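Local coordinates for DUF4595 domain-containing protein (Bacteroides vulgatus, PDB 3TZG), which is of unknown function but folds as a porin-like beta barrel, which makes a role at the bacterial outer membrane possible though unproven, at residues 152-166 / 197-210. Residues are numbered along the deposited sequence; the frame is centred on the assembly and turned at random.
Sequences SCHTYYNYDNNINYQ and RTALPNDIGYCMNH
Two antiparallel strands of the beta barrel, 152-158 and 203-208, pair here, and at one end both segments bend away from the ladder. Tyr156 and Gly205 exchange two backbone hydrogen bonds, N of Tyr156 reaching O of Gly205 at 2.9 Å. On one face Tyr157 lies alongside Ile204, its CE1 3.6 Å from CG2 of Ile204, and the hydroxyls of Tyr157 and Tyr206 share a water; Tyr157 OH is also hydrogen-bonded to the backbone N of Asp177. SG of Cys153 sits at the edge of the Tyr206 ring, 4.0 Å from CD1 of Tyr206.

Asn202 fastens the turn. With CG between its own backbone N and carbonyl carbon (chi1 47°), its side chain reaches the type I turn 159-162. ND2 of Asn202 gives a bent bond to OD1 of Asn158 (3.0 Å, 137°), while the N of Asp160 reaches that oxygen from the opposite face, closing an Asx turn. OD1 of Asn202 takes the N of Asn161 at 3.1 Å, well above its carbonyl plane, and the two side-chain amides stack, planes 18° apart. Replacing Asn202 by alanine would probably leave the N of Asn161 without this acceptor and OD1 of Asn158 one donor short. Beyond the turn, CD1 of Tyr165 packs 3.5 Å from CG of Leu200. This is an antiparallel barrel ladder whose break is bridged by an Asx turn and asparagine side-chain bonds.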
# COMPACT_ATOMS: atom_id res chain seq x y z
N SER A 152 2.23 -12.79 -13.41
CA SER A 152 1.04 -12.00 -13.11
C SER A 152 0.30 -12.53 -11.89
O SER A 152 0.52 -13.69 -11.45
CB SER A 152 0.10 -11.96 -14.29
OG SER A 152 -0.38 -13.27 -14.57
N CYS A 153 -0.60 -11.69 -11.37
CA CYS A 153 -1.44 -12.02 -10.24
C CYS A 153 -2.79 -11.37 -10.38
O CYS A 153 -2.89 -10.19 -10.74
CB CYS A 153 -0.77 -11.61 -8.94
SG CYS A 153 -1.59 -12.24 -7.46
N HIS A 154 -3.83 -12.11 -10.04
CA HIS A 154 -5.17 -11.58 -9.95
C HIS A 154 -5.61 -11.76 -8.52
O HIS A 154 -5.58 -12.90 -8.03
CB HIS A 154 -6.08 -12.28 -10.93
CG HIS A 154 -7.30 -11.51 -11.33
ND1 HIS A 154 -7.80 -11.58 -12.62
CD2 HIS A 154 -8.07 -10.66 -10.61
CE1 HIS A 154 -8.88 -10.83 -12.63
NE2 HIS A 154 -9.09 -10.25 -11.44
N THR A 155 -5.93 -10.65 -7.82
CA THR A 155 -6.36 -10.66 -6.41
C THR A 155 -7.88 -10.30 -6.30
O THR A 155 -8.33 -9.35 -6.93
CB THR A 155 -5.49 -9.72 -5.59
OG1 THR A 155 -4.11 -10.04 -5.79
CG2 THR A 155 -5.79 -9.77 -4.15
N TYR A 156 -8.65 -11.09 -5.55
CA TYR A 156 -10.09 -10.86 -5.39
C TYR A 156 -10.40 -10.56 -3.92
O TYR A 156 -9.86 -11.23 -3.05
CB TYR A 156 -10.92 -12.06 -5.91
CG TYR A 156 -10.64 -12.44 -7.35
CD1 TYR A 156 -9.61 -13.33 -7.67
CD2 TYR A 156 -11.43 -11.97 -8.38
CE1 TYR A 156 -9.39 -13.73 -8.98
CE2 TYR A 156 -11.19 -12.33 -9.71
CZ TYR A 156 -10.17 -13.23 -10.00
OH TYR A 156 -9.90 -13.57 -11.31
N TYR A 157 -11.26 -9.57 -3.64
CA TYR A 157 -11.59 -9.18 -2.25
C TYR A 157 -13.06 -9.38 -1.95
O TYR A 157 -13.92 -8.94 -2.72
CB TYR A 157 -11.23 -7.70 -1.98
CG TYR A 157 -9.75 -7.43 -2.09
CD1 TYR A 157 -8.89 -7.70 -1.02
CD2 TYR A 157 -9.19 -7.01 -3.28
CE1 TYR A 157 -7.51 -7.53 -1.14
CE2 TYR A 157 -7.81 -6.83 -3.42
CZ TYR A 157 -6.98 -7.07 -2.34
OH TYR A 157 -5.62 -6.88 -2.47
N ASN A 158 -13.33 -9.96 -0.80
CA ASN A 158 -14.70 -10.22 -0.33
C ASN A 158 -15.03 -9.31 0.88
O ASN A 158 -14.21 -9.18 1.79
CB ASN A 158 -14.86 -11.69 0.01
CG ASN A 158 -16.26 -12.03 0.43
OD1 ASN A 158 -16.65 -11.85 1.60
ND2 ASN A 158 -17.05 -12.49 -0.52
N TYR A 159 -16.26 -8.72 0.89
CA TYR A 159 -16.78 -7.79 1.91
C TYR A 159 -18.15 -8.27 2.48
O TYR A 159 -18.94 -7.44 2.96
CB TYR A 159 -16.95 -6.40 1.29
CG TYR A 159 -15.66 -5.81 0.77
CD1 TYR A 159 -14.82 -5.06 1.60
CD2 TYR A 159 -15.28 -5.96 -0.56
CE1 TYR A 159 -13.63 -4.52 1.13
CE2 TYR A 159 -14.08 -5.44 -1.04
CZ TYR A 159 -13.26 -4.72 -0.19
OH TYR A 159 -12.10 -4.19 -0.67
N ASP A 160 -18.45 -9.59 2.41
CA ASP A 160 -19.75 -10.12 2.82
C ASP A 160 -20.00 -9.93 4.32
O ASP A 160 -21.15 -9.80 4.70
CB ASP A 160 -19.90 -11.60 2.45
CG ASP A 160 -19.87 -11.86 0.95
OD1 ASP A 160 -20.13 -10.90 0.17
OD2 ASP A 160 -19.59 -13.02 0.55
N ASN A 161 -18.94 -9.89 5.14
CA ASN A 161 -19.07 -9.70 6.59
C ASN A 161 -19.39 -8.24 6.93
O ASN A 161 -19.79 -7.96 8.06
CB ASN A 161 -17.79 -10.16 7.33
CG ASN A 161 -17.53 -11.66 7.33
OD1 ASN A 161 -18.34 -12.47 6.86
ND2 ASN A 161 -16.38 -12.08 7.91
N ASN A 162 -19.25 -7.32 5.95
CA ASN A 162 -19.52 -5.87 6.03
C ASN A 162 -18.84 -5.24 7.24
O ASN A 162 -19.48 -4.66 8.12
CB ASN A 162 -21.03 -5.56 6.04
CG ASN A 162 -21.64 -5.47 4.66
OD1 ASN A 162 -21.65 -6.44 3.87
ND2 ASN A 162 -22.16 -4.30 4.33
N ILE A 163 -17.50 -5.34 7.25
CA ILE A 163 -16.61 -4.77 8.24
C ILE A 163 -16.33 -3.34 7.81
O ILE A 163 -15.87 -3.09 6.69
CB ILE A 163 -15.33 -5.63 8.41
CG1 ILE A 163 -15.74 -7.03 8.96
CG2 ILE A 163 -14.33 -4.94 9.37
CD1 ILE A 163 -14.79 -8.10 8.74
N ASN A 164 -16.70 -2.40 8.66
CA ASN A 164 -16.54 -0.98 8.42
C ASN A 164 -15.84 -0.34 9.58
O ASN A 164 -15.99 -0.78 10.73
CB ASN A 164 -17.90 -0.30 8.16
CG ASN A 164 -18.56 -0.82 6.91
OD1 ASN A 164 -18.19 -0.47 5.77
ND2 ASN A 164 -19.53 -1.71 7.09
N TYR A 165 -15.05 0.66 9.27
CA TYR A 165 -14.29 1.38 10.27
C TYR A 165 -14.35 2.86 9.99
O TYR A 165 -14.76 3.29 8.90
CB TYR A 165 -12.83 0.87 10.28
CG TYR A 165 -11.99 1.39 9.12
CD1 TYR A 165 -12.05 0.78 7.87
CD2 TYR A 165 -11.12 2.46 9.29
CE1 TYR A 165 -11.30 1.27 6.80
CE2 TYR A 165 -10.37 2.95 8.22
CZ TYR A 165 -10.45 2.34 6.98
OH TYR A 165 -9.71 2.78 5.91
N GLN A 166 -13.89 3.64 10.97
CA GLN A 166 -13.75 5.08 10.86
C GLN A 166 -12.40 5.44 11.44
O GLN A 166 -12.14 5.16 12.61
CB GLN A 166 -14.90 5.80 11.56
CG GLN A 166 -15.27 7.15 10.94
CD GLN A 166 -16.15 7.03 9.71
OE1 GLN A 166 -15.75 7.41 8.60
NE2 GLN A 166 -17.37 6.53 9.88
N ARG A 197 -13.29 4.94 1.72
CA ARG A 197 -12.16 4.83 2.64
C ARG A 197 -12.67 4.25 4.02
O ARG A 197 -12.07 4.47 5.07
CB ARG A 197 -11.57 6.26 2.76
CG ARG A 197 -10.16 6.37 3.30
CD ARG A 197 -9.60 7.80 3.24
NE ARG A 197 -10.41 8.80 3.95
CZ ARG A 197 -10.46 8.94 5.27
NH1 ARG A 197 -9.80 8.10 6.07
NH2 ARG A 197 -11.21 9.90 5.82
N THR A 198 -13.73 3.42 3.96
CA THR A 198 -14.49 2.88 5.08
C THR A 198 -14.52 1.34 5.16
O THR A 198 -14.60 0.81 6.26
CB THR A 198 -15.91 3.43 4.88
OG1 THR A 198 -15.97 4.64 5.62
CG2 THR A 198 -17.03 2.50 5.33
N ALA A 199 -14.58 0.63 4.03
CA ALA A 199 -14.72 -0.83 4.03
C ALA A 199 -13.40 -1.56 4.24
O ALA A 199 -12.37 -1.07 3.80
CB ALA A 199 -15.33 -1.28 2.71
N LEU A 200 -13.44 -2.77 4.86
CA LEU A 200 -12.29 -3.66 5.05
C LEU A 200 -12.61 -5.06 4.53
O LEU A 200 -13.68 -5.58 4.89
CB LEU A 200 -11.83 -3.73 6.51
CG LEU A 200 -11.11 -2.50 7.07
CD1 LEU A 200 -10.93 -2.60 8.59
CD2 LEU A 200 -9.82 -2.24 6.32
N PRO A 201 -11.75 -5.70 3.69
CA PRO A 201 -12.08 -7.04 3.21
C PRO A 201 -11.96 -8.09 4.31
O PRO A 201 -11.01 -8.05 5.10
CB PRO A 201 -11.06 -7.27 2.09
CG PRO A 201 -9.87 -6.48 2.52
CD PRO A 201 -10.43 -5.26 3.17
N ASN A 202 -12.92 -9.02 4.38
CA ASN A 202 -12.86 -10.10 5.37
C ASN A 202 -12.04 -11.28 4.84
O ASN A 202 -11.41 -11.98 5.62
CB ASN A 202 -14.25 -10.56 5.79
CG ASN A 202 -15.22 -10.80 4.69
OD1 ASN A 202 -15.93 -9.90 4.24
ND2 ASN A 202 -15.40 -12.04 4.35
N ASP A 203 -12.00 -11.47 3.51
CA ASP A 203 -11.26 -12.56 2.87
C ASP A 203 -10.60 -12.09 1.56
O ASP A 203 -11.10 -11.18 0.90
CB ASP A 203 -12.18 -13.76 2.62
CG ASP A 203 -12.63 -14.42 3.93
OD1 ASP A 203 -11.80 -15.13 4.56
OD2 ASP A 203 -13.78 -14.17 4.36
N ILE A 204 -9.43 -12.67 1.26
CA ILE A 204 -8.63 -12.36 0.07
C ILE A 204 -8.20 -13.67 -0.61
O ILE A 204 -7.77 -14.60 0.09
CB ILE A 204 -7.38 -11.48 0.40
CG1 ILE A 204 -7.72 -10.33 1.38
CG2 ILE A 204 -6.68 -10.99 -0.90
CD1 ILE A 204 -6.64 -9.79 2.11
N GLY A 205 -8.25 -13.69 -1.96
CA GLY A 205 -7.84 -14.80 -2.81
C GLY A 205 -6.86 -14.33 -3.88
O GLY A 205 -7.05 -13.28 -4.50
N TYR A 206 -5.81 -15.14 -4.13
CA TYR A 206 -4.75 -14.90 -5.09
C TYR A 206 -4.67 -15.96 -6.15
O TYR A 206 -4.52 -17.13 -5.81
CB TYR A 206 -3.40 -14.85 -4.37
CG TYR A 206 -3.35 -13.77 -3.33
CD1 TYR A 206 -3.00 -12.47 -3.68
CD2 TYR A 206 -3.63 -14.05 -2.00
CE1 TYR A 206 -2.94 -11.46 -2.71
CE2 TYR A 206 -3.58 -13.05 -1.03
CZ TYR A 206 -3.25 -11.76 -1.40
OH TYR A 206 -3.24 -10.77 -0.44
N CYS A 207 -4.69 -15.57 -7.42
CA CYS A 207 -4.53 -16.54 -8.49
C CYS A 207 -3.32 -16.12 -9.32
O CYS A 207 -3.38 -15.17 -10.08
CB CYS A 207 -5.81 -16.65 -9.33
SG CYS A 207 -5.69 -17.78 -10.73
N MSE A 208 -2.20 -16.81 -9.12
CA MSE A 208 -0.95 -16.50 -9.81
C MSE A 208 -0.81 -17.20 -11.12
O MSE A 208 -1.08 -18.41 -11.23
CB MSE A 208 0.27 -16.85 -8.98
CG MSE A 208 0.79 -15.71 -8.16
SE MSE A 208 -0.05 -15.73 -6.42
CE MSE A 208 0.75 -17.34 -5.57
N ASN A 209 -0.29 -16.45 -12.11
CA ASN A 209 0.06 -16.90 -13.44
C ASN A 209 -1.01 -17.84 -14.03
O ASN A 209 -0.73 -18.96 -14.50
CB ASN A 209 1.43 -17.59 -13.39
CG ASN A 209 2.48 -16.65 -12.92
OD1 ASN A 209 2.73 -15.62 -13.56
ND2 ASN A 209 3.03 -16.93 -11.74
N HIS A 210 -2.25 -17.33 -14.00
CA HIS A 210 -3.47 -17.90 -14.53
C HIS A 210 -3.72 -19.32 -13.99
O HIS A 210 -4.15 -20.20 -14.74
CB HIS A 210 -3.45 -17.91 -16.07
CG HIS A 210 -2.89 -16.65 -16.65
ND1 HIS A 210 -3.64 -15.50 -16.72
CD2 HIS A 210 -1.64 -16.40 -17.14
CE1 HIS A 210 -2.84 -14.59 -17.24
NE2 HIS A 210 -1.63 -15.09 -17.52
O HOH W 1 -3.76 -8.05 -0.83
O HOH W 2 -15.17 -14.96 6.75
O HOH W 3 -15.96 -7.34 5.24